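Local coordinates for protein predicted ATPase of the ABC class (Vibrio vulnificus, PDB 5D6A) that binds the ATP analogue AMP-PNP and, as a predicted ABC-class ATPase, probably hydrolyses ATP, though its cellular role is not established, at residues R77-S80 / W86-E89; E136-R141 / R172-R177; S299-R304 / P556-A561; R304-R309 / L497-Q502. One frame throughout, in Å; residues are numbered along the deposited sequence.

Contact 1: R77-S80 / W86-E89; sequences RAWS and WLKE
Trp79 and Lys88 bury the most surface in this contact: the lysine lays its aliphatic chain over one face of the indole. Lys88 CD sits 3.6 Å from the centroid of the five-membered ring of Trp79, and the line to it lies 11° off the ring normal, which is the geometry of a CH-pi contact. One carbon earlier, Lys88 CG passes 3.8 Å from Trp79 CE2, toward the six-membered ring. The lysine chain bends at its third torsion (chi3 66°), and this turn lets it follow the indole while the ammonium group passes the CD1 side at 3.9 Å from Lys88 NZ to Trp79 CD1. Leu87 supplies the third element at the ring's edge, near its plane, with Leu87 CD1 4.3 Å from Trp79 CZ3; its side chain also packs on Phe94 and Ala98 of helix 92-109. The two segments therefore close the short connection between the end of strand 71-78 and a 3-10 turn, which leads toward helix 92-109. The polar ends find partners on one neighbouring stretch of chain: Trp79 NE1 donates to the carbonyl of Thr134 and Lys88 NZ to that of Glu135. No hydrogen bond joins the two segments directly, so cohesion between them rests on dispersion and CH-pi contact, while adjacent carbonyls satisfy the indole N-H and the ammonium group.

Contact 2: E136-R141 / R172-R177; sequences EGIELR and RSTIER
Methyl groups make most of this buried contact, in which Ile138 and Leu140 of strand 137-144 meet Thr174 and Ser173 of the loop after helix 155-172. Ile138 CG2 lies 4.2 Å from Thr174 CG2, the two side chains running antiparallel past one another. Leu140 CD1 reaches the same threonine methyl at 4.3 Å, so Thr174 CG2 is approached by both strand residues. The methyl is anti to the carbonyl carbon of Thr174, while OG1 takes the other branch (chi1 54°) and bonds to the carbonyl of Ile170.

Mixed contact is confined to Leu140 CD1 and Ser173 OG, 3.9 Å apart. That hydroxyl has its polar partner in the carbonyl of Phe169, in the preceding helix.

One salt bridge lies within strand 137-144 and does not cross the contact: Arg141 NE donates to Glu139 OE2 at 3.0 Å with an N-H...O angle of 162°. The acceptor lies near the guanidinium plane, but the carboxylate is met from above its own plane. Arg74 of neighbouring strand 71-78 gives OE2 a second salt bridge.

The loop leaving helix 155-172 thus packs its threonine methyl on strand 137-144 of the N-terminal antiparallel sheet, while its hydroxyls bond back to carbonyls of the helix.

Contact 3: S299-R304 / P556-A561; sequences SAMKIR and PIDVMA
Selenomethionine Met301 leaves its strand with CG anti to the backbone N (chi1 172°) and then turns twice, at chi2 (63°) and chi3, which carries its terminal methyl to Ile557, whose own CG1 is likewise anti to N (chi1 -169°). The contact sets the edge strand 301-302 of the mixed sheet in the P-loop ATPase fold against helix 556-564 of the C-terminal region. Met301 CE lies 3.6 Å from Ile557 CG1 and 3.7 Å from Ile557 CD1, the two side chains crossing at a slant. Ile557 CD1 also reaches back to the Met301 root, 4.0 Å from Met301 CB. Beside this apolar pair, Ile557 CD1 rests 3.8 Å from the carbonyl Ser299 O, so the isoleucine spans from the strand residue to the loop just before it. No hydrogen bond passes directly between the two segments; a polar link comes from Arg555, just before the helix, which bonds to the carbonyl of Ala300 and forms a salt bridge with Asp558. Trp346 and Ser350 of helix 339-352 also pack on Met301. Asp558 CB does not point straight at the strand, yet the carboxylate end comes closer, placing Asp558 OD1 3.5 Å from Met301 CE.

Contact 4: R304-R309 / L497-Q502; sequences RAEEGR and LSALEQ
Two loops meet here, one following edge strand 301-302 of the P-loop domain and one following strand 493-496 of the C-terminal region, with Glu306 and Ala499 at the closest approach. Glu306 lays its chain and carboxylate alongside the alanine methyl: Ala499 CB is 3.4 Å from Glu306 CG and 3.3 Å from Glu306 OE1. A water adds a polar link between the same residues, donating to Glu306 OE1 at 3.0 Å and accepting from Ala499 N at 2.8 Å. The other carboxylate oxygen, OE2, is held by a salt bridge to Arg565, and a partner at each oxygen probably limits rotation of the carboxylate. The Ala499 loop tightens immediately afterwards into an inverse gamma turn centred on Leu500, and the next residue, Glu501, faces Arg304. Arg304 CD passes 4.0 Å from Ala499 O before its guanidinium approaches Glu501. The resulting salt bridge measures 3.6 Å from Arg304 NH2 to Glu501 OE1, and the guanidinium and carboxylate planes stand 65° apart. This pair is long and weak; Glu501 has its stronger partner in Lys302, at OE2. Trp346 of helix 339-352 packs against both Arg304 and Ala499. Beyond this pairing, Ala305 packs on Asp363 and Glu307 on Ser272, both of the second subunit, and the side chain of Glu306 lies about 10 Å from a bound AMP-PNP.

Overall arrangement
The four contacts fall into two groups. Contacts 1 and 2, with centres 9 Å apart, share the N-terminal antiparallel sheet: strands 71-78 and 137-144 are neighbours, and Arg77 O meets Ile138 N at 2.8 Å. Contacts 3 and 4 lie 11 Å apart between centres, share Arg304, and both join the P-loop domain to the C-terminal region; Ala300 O of contact 3 and Gln502 NE2 of contact 4 are 3.1 Å apart, a probable hydrogen bond. The groups do not touch: the nearest atoms of contacts 2 and 3 are about 17 Å apart. In contact 4 the Glu306 side chain is about 10 Å from a bound AMP-PNP, and the contact also packs on the second subunit.

Contact 1: R77-S80 / W86-E89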
loop_
_atom_site.group_PDB
_atom_site.type_symbol
_atom_site.label_atom_id
_atom_site.label_comp_id
_atom_site.label_asym_id
_atom_site.label_seq_id
_atom_site.Cartn_x
_atom_site.Cartn_y
_atom_site.Cartn_z
ATOM N N ARG A 77 14.899 36.978 -0.301
ATOM C CA ARG A 77 14.580 38.309 0.204
ATOM C C ARG A 77 15.299 38.609 1.509
ATOM O O ARG A 77 15.091 37.915 2.501
ATOM C CB ARG A 77 13.086 38.466 0.452
ATOM C CG ARG A 77 12.214 38.355 -0.779
ATOM C CD ARG A 77 10.964 39.183 -0.561
ATOM N NE ARG A 77 11.296 40.611 -0.517
ATOM C CZ ARG A 77 10.451 41.586 -0.190
ATOM N NH1 ARG A 77 10.866 42.848 -0.193
ATOM N NH2 ARG A 77 9.196 41.312 0.147
ATOM N N ALA A 78 16.115 39.662 1.510
ATOM C CA ALA A 78 16.858 40.072 2.702
ATOM C C ALA A 78 15.904 40.579 3.780
ATOM O O ALA A 78 14.905 41.222 3.471
ATOM C CB ALA A 78 17.871 41.148 2.344
ATOM N N TRP A 79 16.228 40.298 5.042
ATOM C CA TRP A 79 15.381 40.696 6.180
ATOM C C TRP A 79 15.024 42.187 6.249
ATOM O O TRP A 79 14.008 42.552 6.841
ATOM C CB TRP A 79 16.037 40.304 7.510
ATOM C CG TRP A 79 16.187 38.837 7.723
ATOM C CD1 TRP A 79 17.329 38.104 7.612
ATOM C CD2 TRP A 79 15.152 37.918 8.086
ATOM N NE1 TRP A 79 17.072 36.782 7.884
ATOM C CE2 TRP A 79 15.741 36.642 8.178
ATOM C CE3 TRP A 79 13.782 38.050 8.341
ATOM C CZ2 TRP A 79 15.010 35.504 8.516
ATOM C CZ3 TRP A 79 13.055 36.916 8.675
ATOM C CH2 TRP A 79 13.671 35.662 8.762
ATOM N N SER A 80 15.858 43.042 5.666
ATOM C CA SER A 80 15.619 44.487 5.705
ATOM C C SER A 80 14.346 44.918 4.979
ATOM O O SER A 80 13.652 45.838 5.420
ATOM C CB SER A 80 16.808 45.228 5.093
ATOM O OG SER A 80 18.007 44.892 5.761
ATOM N N TRP A 86 12.627 40.546 13.384
ATOM C CA TRP A 86 12.374 40.144 14.766
ATOM C C TRP A 86 12.230 38.622 14.935
ATOM O O TRP A 86 12.501 38.094 16.015
ATOM C CB TRP A 86 11.129 40.859 15.299
ATOM C CG TRP A 86 9.895 40.576 14.506
ATOM C CD1 TRP A 86 9.490 41.202 13.363
ATOM C CD2 TRP A 86 8.899 39.595 14.800
ATOM N NE1 TRP A 86 8.304 40.668 12.924
ATOM C CE2 TRP A 86 7.919 39.678 13.789
ATOM C CE3 TRP A 86 8.738 38.652 15.824
ATOM C CZ2 TRP A 86 6.793 38.856 13.769
ATOM C CZ3 TRP A 86 7.620 37.837 15.803
ATOM C CH2 TRP A 86 6.660 37.943 14.781
ATOM N N LEU A 87 11.816 37.927 13.874
ATOM C CA LEU A 87 11.659 36.460 13.912
ATOM C C LEU A 87 12.958 35.734 14.263
ATOM O O LEU A 87 12.926 34.652 14.846
ATOM C CB LEU A 87 11.148 35.920 12.568
ATOM C CG LEU A 87 9.722 36.255 12.129
ATOM C CD1 LEU A 87 9.470 35.739 10.724
ATOM C CD2 LEU A 87 8.702 35.670 13.092
ATOM N N LYS A 88 14.092 36.331 13.898
ATOM C CA LYS A 88 15.410 35.745 14.166
ATOM C C LYS A 88 15.702 35.632 15.660
ATOM O O LYS A 88 16.544 34.837 16.072
ATOM C CB LYS A 88 16.507 36.573 13.484
ATOM C CG LYS A 88 16.386 36.620 11.967
ATOM C CD LYS A 88 17.308 37.651 11.336
ATOM C CE LYS A 88 18.775 37.304 11.498
ATOM N NZ LYS A 88 19.629 38.301 10.795
ATOM N N GLU A 89 14.996 36.422 16.467
ATOM C CA GLU A 89 15.194 36.414 17.912
ATOM C C GLU A 89 14.154 35.557 18.643
ATOM O O GLU A 89 14.102 35.554 19.872
ATOM C CB GLU A 89 15.187 37.847 18.449
ATOM C CG GLU A 89 16.210 38.768 17.787
ATOM C CD GLU A 89 17.655 38.314 17.974
ATOM O OE1 GLU A 89 17.926 37.469 18.859
ATOM O OE2 GLU A 89 18.531 38.819 17.240
#

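Contact 2: E136-R141 / R172-R177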
loop_
_atom_site.group_PDB
_atom_site.type_symbol
_atom_site.label_atom_id
_atom_site.label_comp_id
_atom_site.label_asym_id
_atom_site.label_seq_id
_atom_site.Cartn_x
_atom_site.Cartn_y
_atom_site.Cartn_z
ATOM N N GLU A 136 21.022 36.067 6.273
ATOM C CA GLU A 136 20.841 37.075 5.232
ATOM C C GLU A 136 19.368 37.385 4.983
ATOM O O GLU A 136 18.986 38.550 4.892
ATOM C CB GLU A 136 21.489 36.634 3.908
ATOM C CG GLU A 136 22.989 36.366 3.960
ATOM C CD GLU A 136 23.357 35.089 4.697
ATOM O OE1 GLU A 136 22.451 34.289 5.020
ATOM O OE2 GLU A 136 24.564 34.880 4.945
ATOM N N GLY A 137 18.540 36.351 4.866
ATOM C CA GLY A 137 17.121 36.570 4.604
ATOM C C GLY A 137 16.262 35.330 4.457
ATOM O O GLY A 137 16.657 34.220 4.822
ATOM N N ILE A 138 15.069 35.541 3.911
ATOM C CA ILE A 138 14.098 34.479 3.703
ATOM C C ILE A 138 14.235 33.916 2.291
ATOM O O ILE A 138 14.360 34.673 1.326
ATOM C CB ILE A 138 12.663 35.015 3.888
ATOM C CG1 ILE A 138 12.533 35.721 5.243
ATOM C CG2 ILE A 138 11.648 33.890 3.758
ATOM C CD1 ILE A 138 11.175 36.335 5.497
ATOM N N GLU A 139 14.216 32.590 2.173
ATOM C CA GLU A 139 14.311 31.941 0.869
ATOM C C GLU A 139 13.066 31.106 0.592
ATOM O O GLU A 139 12.627 30.327 1.440
ATOM C CB GLU A 139 15.565 31.065 0.769
ATOM C CG GLU A 139 15.692 30.345 -0.570
ATOM C CD GLU A 139 16.968 29.535 -0.707
ATOM O OE1 GLU A 139 17.879 29.680 0.138
ATOM O OE2 GLU A 139 17.062 28.753 -1.675
ATOM N N LEU A 140 12.506 31.283 -0.603
ATOM C CA LEU A 140 11.329 30.547 -1.036
ATOM C C LEU A 140 11.719 29.611 -2.159
ATOM O O LEU A 140 12.490 29.986 -3.045
ATOM C CB LEU A 140 10.256 31.498 -1.555
ATOM C CG LEU A 140 9.787 32.601 -0.614
ATOM C CD1 LEU A 140 8.751 33.454 -1.328
ATOM C CD2 LEU A 140 9.231 32.028 0.681
ATOM N N ARG A 141 11.188 28.396 -2.120
ATOM C CA ARG A 141 11.444 27.410 -3.154
ATOM C C ARG A 141 10.107 26.867 -3.620
ATOM O O ARG A 141 9.274 26.472 -2.804
ATOM C CB ARG A 141 12.338 26.293 -2.637
ATOM C CG ARG A 141 13.700 26.773 -2.168
ATOM C CD ARG A 141 14.602 25.596 -1.855
ATOM N NE ARG A 141 15.915 26.012 -1.383
ATOM C CZ ARG A 141 16.854 25.174 -0.953
ATOM N NH1 ARG A 141 16.629 23.863 -0.923
ATOM N NH2 ARG A 141 18.018 25.649 -0.540
ATOM N N ARG A 172 4.101 39.758 -1.201
ATOM C CA ARG A 172 3.006 39.665 -0.230
ATOM C C ARG A 172 3.218 38.605 0.850
ATOM O O ARG A 172 2.877 38.823 2.013
ATOM C CB ARG A 172 1.682 39.403 -0.945
ATOM C CG ARG A 172 1.223 40.539 -1.843
ATOM C CD ARG A 172 -0.076 40.175 -2.540
ATOM N NE ARG A 172 -1.180 40.022 -1.594
ATOM C CZ ARG A 172 -2.382 39.543 -1.905
ATOM N NH1 ARG A 172 -2.648 39.137 -3.144
ATOM N NH2 ARG A 172 -3.320 39.452 -0.969
ATOM N N SER A 173 3.785 37.465 0.469
ATOM C CA SER A 173 4.016 36.380 1.422
ATOM C C SER A 173 5.165 36.673 2.386
ATOM O O SER A 173 5.288 36.012 3.414
ATOM C CB SER A 173 4.298 35.067 0.685
ATOM O OG SER A 173 5.520 35.138 -0.028
ATOM N N THR A 174 6.001 37.655 2.051
ATOM C CA THR A 174 7.154 38.006 2.889
ATOM C C THR A 174 7.204 39.486 3.288
ATOM O O THR A 174 8.260 40.113 3.232
ATOM C CB THR A 174 8.469 37.641 2.179
ATOM O OG1 THR A 174 8.490 38.257 0.889
ATOM C CG2 THR A 174 8.586 36.137 2.013
ATOM N N ILE A 175 6.054 40.032 3.680
ATOM C CA ILE A 175 5.947 41.418 4.150
ATOM C C ILE A 175 4.973 41.438 5.322
ATOM O O ILE A 175 3.782 41.162 5.155
ATOM C CB ILE A 175 5.477 42.386 3.046
ATOM C CG1 ILE A 175 6.545 42.505 1.956
ATOM C CG2 ILE A 175 5.209 43.768 3.628
ATOM C CD1 ILE A 175 6.150 43.387 0.792
ATOM N N GLU A 176 5.492 41.760 6.504
ATOM C CA GLU A 176 4.707 41.787 7.743
ATOM C C GLU A 176 3.245 42.222 7.549
ATOM O O GLU A 176 2.324 41.450 7.819
ATOM C CB GLU A 176 5.398 42.689 8.777
ATOM C CG GLU A 176 4.717 42.731 10.140
ATOM C CD GLU A 176 5.389 43.681 11.120
ATOM O OE1 GLU A 176 6.264 44.473 10.705
ATOM O OE2 GLU A 176 5.029 43.647 12.315
ATOM N N ARG A 177 3.040 43.450 7.084
ATOM C CA ARG A 177 1.685 43.981 6.892
ATOM C C ARG A 177 0.848 43.222 5.856
ATOM O O ARG A 177 -0.368 43.112 6.013
ATOM C CB ARG A 177 1.736 45.481 6.562
ATOM C CG ARG A 177 2.601 45.853 5.367
ATOM C CD ARG A 177 2.733 47.362 5.244
ATOM N NE ARG A 177 3.682 47.755 4.201
ATOM C CZ ARG A 177 3.377 47.949 2.919
ATOM N NH1 ARG A 177 2.131 47.788 2.480
ATOM N NH2 ARG A 177 4.328 48.305 2.063
#

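Contact 3: S299-R304 / P556-A561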
loop_
_atom_site.group_PDB
_atom_site.type_symbol
_atom_site.label_atom_id
_atom_site.label_comp_id
_atom_site.label_asym_id
_atom_site.label_seq_id
_atom_site.Cartn_x
_atom_site.Cartn_y
_atom_site.Cartn_z
ATOM N N SER A 299 11.173 10.088 18.958
ATOM C CA SER A 299 11.742 8.853 18.410
ATOM C C SER A 299 10.781 7.658 18.419
ATOM O O SER A 299 11.150 6.566 17.984
ATOM C CB SER A 299 13.003 8.485 19.192
ATOM O OG SER A 299 12.705 8.286 20.563
ATOM N N ALA A 300 9.557 7.859 18.905
ATOM C CA ALA A 300 8.573 6.771 18.979
ATOM C C ALA A 300 8.344 6.107 17.620
ATOM O O ALA A 300 8.022 6.780 16.639
ATOM C CB ALA A 300 7.260 7.284 19.543
HETATM N N MSE A 301 8.511 4.785 17.577
HETATM C CA MSE A 301 8.350 4.011 16.344
HETATM C C MSE A 301 7.269 2.984 16.476
HETATM O O MSE A 301 7.297 2.160 17.387
HETATM C CB MSE A 301 9.667 3.289 16.044
HETATM C CG MSE A 301 9.582 2.294 14.879
HETATM SE SE MSE A 301 9.164 3.195 13.172
HETATM C CE MSE A 301 10.837 4.214 13.004
ATOM N N LYS A 302 6.306 3.015 15.561
ATOM C CA LYS A 302 5.241 2.030 15.569
ATOM C C LYS A 302 5.695 0.852 14.739
ATOM O O LYS A 302 6.070 1.005 13.579
ATOM C CB LYS A 302 3.928 2.594 15.025
ATOM C CG LYS A 302 2.774 1.598 15.076
ATOM C CD LYS A 302 1.436 2.300 14.930
ATOM C CE LYS A 302 0.245 1.360 15.069
ATOM N NZ LYS A 302 0.146 0.355 13.973
ATOM N N ILE A 303 5.676 -0.324 15.350
ATOM C CA ILE A 303 6.092 -1.528 14.664
ATOM C C ILE A 303 4.881 -2.418 14.432
ATOM O O ILE A 303 3.961 -2.466 15.246
ATOM C CB ILE A 303 7.199 -2.278 15.440
ATOM C CG1 ILE A 303 6.697 -2.766 16.802
ATOM C CG2 ILE A 303 8.412 -1.377 15.630
ATOM C CD1 ILE A 303 7.744 -3.518 17.598
ATOM N N ARG A 304 4.892 -3.100 13.295
ATOM C CA ARG A 304 3.820 -3.997 12.903
ATOM C C ARG A 304 4.442 -5.134 12.115
ATOM O O ARG A 304 5.663 -5.189 11.952
ATOM C CB ARG A 304 2.789 -3.256 12.047
ATOM C CG ARG A 304 3.353 -2.646 10.770
ATOM C CD ARG A 304 2.280 -1.914 9.981
ATOM N NE ARG A 304 1.208 -2.809 9.550
ATOM C CZ ARG A 304 0.087 -2.409 8.952
ATOM N NH1 ARG A 304 -0.828 -3.304 8.603
ATOM N NH2 ARG A 304 -0.131 -1.118 8.706
ATOM N N PRO A 556 16.203 10.581 11.909
ATOM C CA PRO A 556 17.307 9.645 11.675
ATOM C C PRO A 556 16.833 8.195 11.707
ATOM O O PRO A 556 17.285 7.372 10.911
ATOM C CB PRO A 556 18.251 9.914 12.847
ATOM C CG PRO A 556 17.984 11.324 13.235
ATOM C CD PRO A 556 16.537 11.594 12.926
ATOM N N ILE A 557 15.916 7.899 12.621
ATOM C CA ILE A 557 15.376 6.553 12.758
ATOM C C ILE A 557 14.607 6.136 11.500
ATOM O O ILE A 557 14.583 4.960 11.149
ATOM C CB ILE A 557 14.487 6.423 14.024
ATOM C CG1 ILE A 557 14.151 4.954 14.295
ATOM C CG2 ILE A 557 13.223 7.268 13.905
ATOM C CD1 ILE A 557 13.383 4.726 15.581
ATOM N N ASP A 558 13.991 7.097 10.816
ATOM C CA ASP A 558 13.253 6.794 9.586
ATOM C C ASP A 558 14.197 6.525 8.409
ATOM O O ASP A 558 13.912 5.673 7.567
ATOM C CB ASP A 558 12.257 7.913 9.256
ATOM C CG ASP A 558 11.093 7.971 10.241
ATOM O OD1 ASP A 558 10.742 6.923 10.827
ATOM O OD2 ASP A 558 10.514 9.062 10.418
ATOM N N VAL A 559 15.317 7.243 8.355
ATOM C CA VAL A 559 16.310 7.039 7.298
ATOM C C VAL A 559 16.843 5.610 7.411
ATOM O O VAL A 559 17.004 4.913 6.405
ATOM C CB VAL A 559 17.482 8.032 7.412
ATOM C CG1 VAL A 559 18.536 7.746 6.352
ATOM C CG2 VAL A 559 16.989 9.463 7.279
HETATM N N MSE A 560 17.100 5.186 8.648
HETATM C CA MSE A 560 17.586 3.834 8.927
HETATM C C MSE A 560 16.525 2.842 8.555
HETATM O O MSE A 560 16.803 1.850 7.883
HETATM C CB MSE A 560 17.911 3.659 10.411
HETATM C CG MSE A 560 19.217 4.334 10.817
HETATM SE SE MSE A 560 20.724 3.640 9.751
HETATM C CE MSE A 560 20.661 1.751 10.309
ATOM N N ALA A 561 15.296 3.101 8.992
ATOM C CA ALA A 561 14.177 2.217 8.684
ATOM C C ALA A 561 14.085 1.970 7.176
ATOM O O ALA A 561 13.949 0.828 6.732
ATOM C CB ALA A 561 12.876 2.808 9.206
#

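Contact 4: R304-R309 / L497-Q502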
loop_
_atom_site.group_PDB
_atom_site.type_symbol
_atom_site.label_atom_id
_atom_site.label_comp_id
_atom_site.label_asym_id
_atom_site.label_seq_id
_atom_site.Cartn_x
_atom_site.Cartn_y
_atom_site.Cartn_z
ATOM N N ARG A 304 4.892 -3.100 13.295
ATOM C CA ARG A 304 3.820 -3.997 12.903
ATOM C C ARG A 304 4.442 -5.134 12.115
ATOM O O ARG A 304 5.663 -5.189 11.952
ATOM C CB ARG A 304 2.789 -3.256 12.047
ATOM C CG ARG A 304 3.353 -2.646 10.770
ATOM C CD ARG A 304 2.280 -1.914 9.981
ATOM N NE ARG A 304 1.208 -2.809 9.550
ATOM C CZ ARG A 304 0.087 -2.409 8.952
ATOM N NH1 ARG A 304 -0.828 -3.304 8.603
ATOM N NH2 ARG A 304 -0.131 -1.118 8.706
ATOM N N ALA A 305 3.606 -6.040 11.624
ATOM C CA ALA A 305 4.099 -7.162 10.846
ATOM C C ALA A 305 4.236 -6.777 9.377
ATOM O O ALA A 305 3.359 -6.127 8.813
ATOM C CB ALA A 305 3.166 -8.352 10.995
ATOM N N GLU A 306 5.363 -7.154 8.782
ATOM C CA GLU A 306 5.624 -6.938 7.361
ATOM C C GLU A 306 5.793 -8.273 6.675
ATOM O O GLU A 306 6.364 -9.206 7.232
ATOM C CB GLU A 306 6.870 -6.085 7.117
ATOM C CG GLU A 306 6.595 -4.602 6.984
ATOM C CD GLU A 306 7.850 -3.805 6.669
ATOM O OE1 GLU A 306 7.989 -3.330 5.519
ATOM O OE2 GLU A 306 8.715 -3.680 7.561
ATOM N N GLU A 307 5.290 -8.353 5.456
ATOM C CA GLU A 307 5.381 -9.559 4.677
ATOM C C GLU A 307 6.305 -9.255 3.510
ATOM O O GLU A 307 6.158 -8.225 2.848
ATOM C CB GLU A 307 3.988 -9.946 4.166
ATOM C CG GLU A 307 3.862 -11.356 3.596
ATOM C CD GLU A 307 3.914 -12.445 4.659
ATOM O OE1 GLU A 307 4.060 -12.124 5.863
ATOM O OE2 GLU A 307 3.794 -13.632 4.287
ATOM N N GLY A 308 7.285 -10.122 3.290
ATOM C CA GLY A 308 8.197 -9.981 2.159
ATOM C C GLY A 308 9.372 -9.028 2.266
ATOM O O GLY A 308 10.166 -8.941 1.330
ATOM N N ARG A 309 9.511 -8.317 3.382
ATOM C CA ARG A 309 10.631 -7.382 3.525
ATOM C C ARG A 309 11.969 -8.105 3.648
ATOM O O ARG A 309 12.024 -9.287 3.989
ATOM C CB ARG A 309 10.467 -6.468 4.742
ATOM C CG ARG A 309 10.451 -7.186 6.087
ATOM C CD ARG A 309 10.865 -6.255 7.218
ATOM N NE ARG A 309 12.282 -5.901 7.116
ATOM C CZ ARG A 309 12.949 -5.143 7.987
ATOM N NH1 ARG A 309 14.237 -4.898 7.788
ATOM N NH2 ARG A 309 12.347 -4.633 9.054
ATOM N N LEU A 497 8.159 1.510 1.412
ATOM C CA LEU A 497 8.038 2.159 2.713
ATOM C C LEU A 497 6.590 2.187 3.210
ATOM O O LEU A 497 6.243 3.001 4.062
ATOM C CB LEU A 497 8.578 3.589 2.627
ATOM C CG LEU A 497 10.026 3.770 2.146
ATOM C CD1 LEU A 497 10.377 5.253 2.075
ATOM C CD2 LEU A 497 11.011 3.040 3.046
ATOM N N SER A 498 5.763 1.280 2.693
ATOM C CA SER A 498 4.348 1.201 3.068
ATOM C C SER A 498 4.130 1.010 4.562
ATOM O O SER A 498 3.254 1.639 5.150
ATOM C CB SER A 498 3.678 0.038 2.341
ATOM O OG SER A 498 3.767 0.196 0.941
ATOM N N ALA A 499 4.926 0.130 5.163
ATOM C CA ALA A 499 4.804 -0.181 6.589
ATOM C C ALA A 499 5.057 1.023 7.491
ATOM O O ALA A 499 4.509 1.098 8.587
ATOM C CB ALA A 499 5.738 -1.319 6.963
ATOM N N LEU A 500 5.890 1.952 7.033
ATOM C CA LEU A 500 6.200 3.149 7.802
ATOM C C LEU A 500 5.023 4.103 7.666
ATOM O O LEU A 500 5.075 5.074 6.909
ATOM C CB LEU A 500 7.486 3.800 7.281
ATOM C CG LEU A 500 8.723 2.899 7.193
ATOM C CD1 LEU A 500 9.909 3.687 6.659
ATOM C CD2 LEU A 500 9.057 2.281 8.540
ATOM N N GLU A 501 3.958 3.814 8.406
ATOM C CA GLU A 501 2.737 4.614 8.339
ATOM C C GLU A 501 2.838 5.954 9.059
ATOM O O GLU A 501 1.996 6.824 8.868
ATOM C CB GLU A 501 1.530 3.818 8.845
ATOM C CG GLU A 501 1.568 3.413 10.313
ATOM C CD GLU A 501 0.344 2.607 10.715
ATOM O OE1 GLU A 501 -0.454 2.241 9.821
ATOM O OE2 GLU A 501 0.177 2.334 11.921
ATOM N N GLN A 502 3.860 6.114 9.892
ATOM C CA GLN A 502 4.068 7.376 10.595
ATOM C C GLN A 502 4.530 8.493 9.661
ATOM O O GLN A 502 4.331 9.664 9.969
ATOM C CB GLN A 502 5.066 7.208 11.739
ATOM C CG GLN A 502 4.484 6.552 12.978
ATOM C CD GLN A 502 5.528 6.342 14.053
ATOM O OE1 GLN A 502 6.523 5.664 13.828
ATOM N NE2 GLN A 502 5.295 6.900 15.233
HETATM O O HOH W 1 7.402 -0.684 4.272
#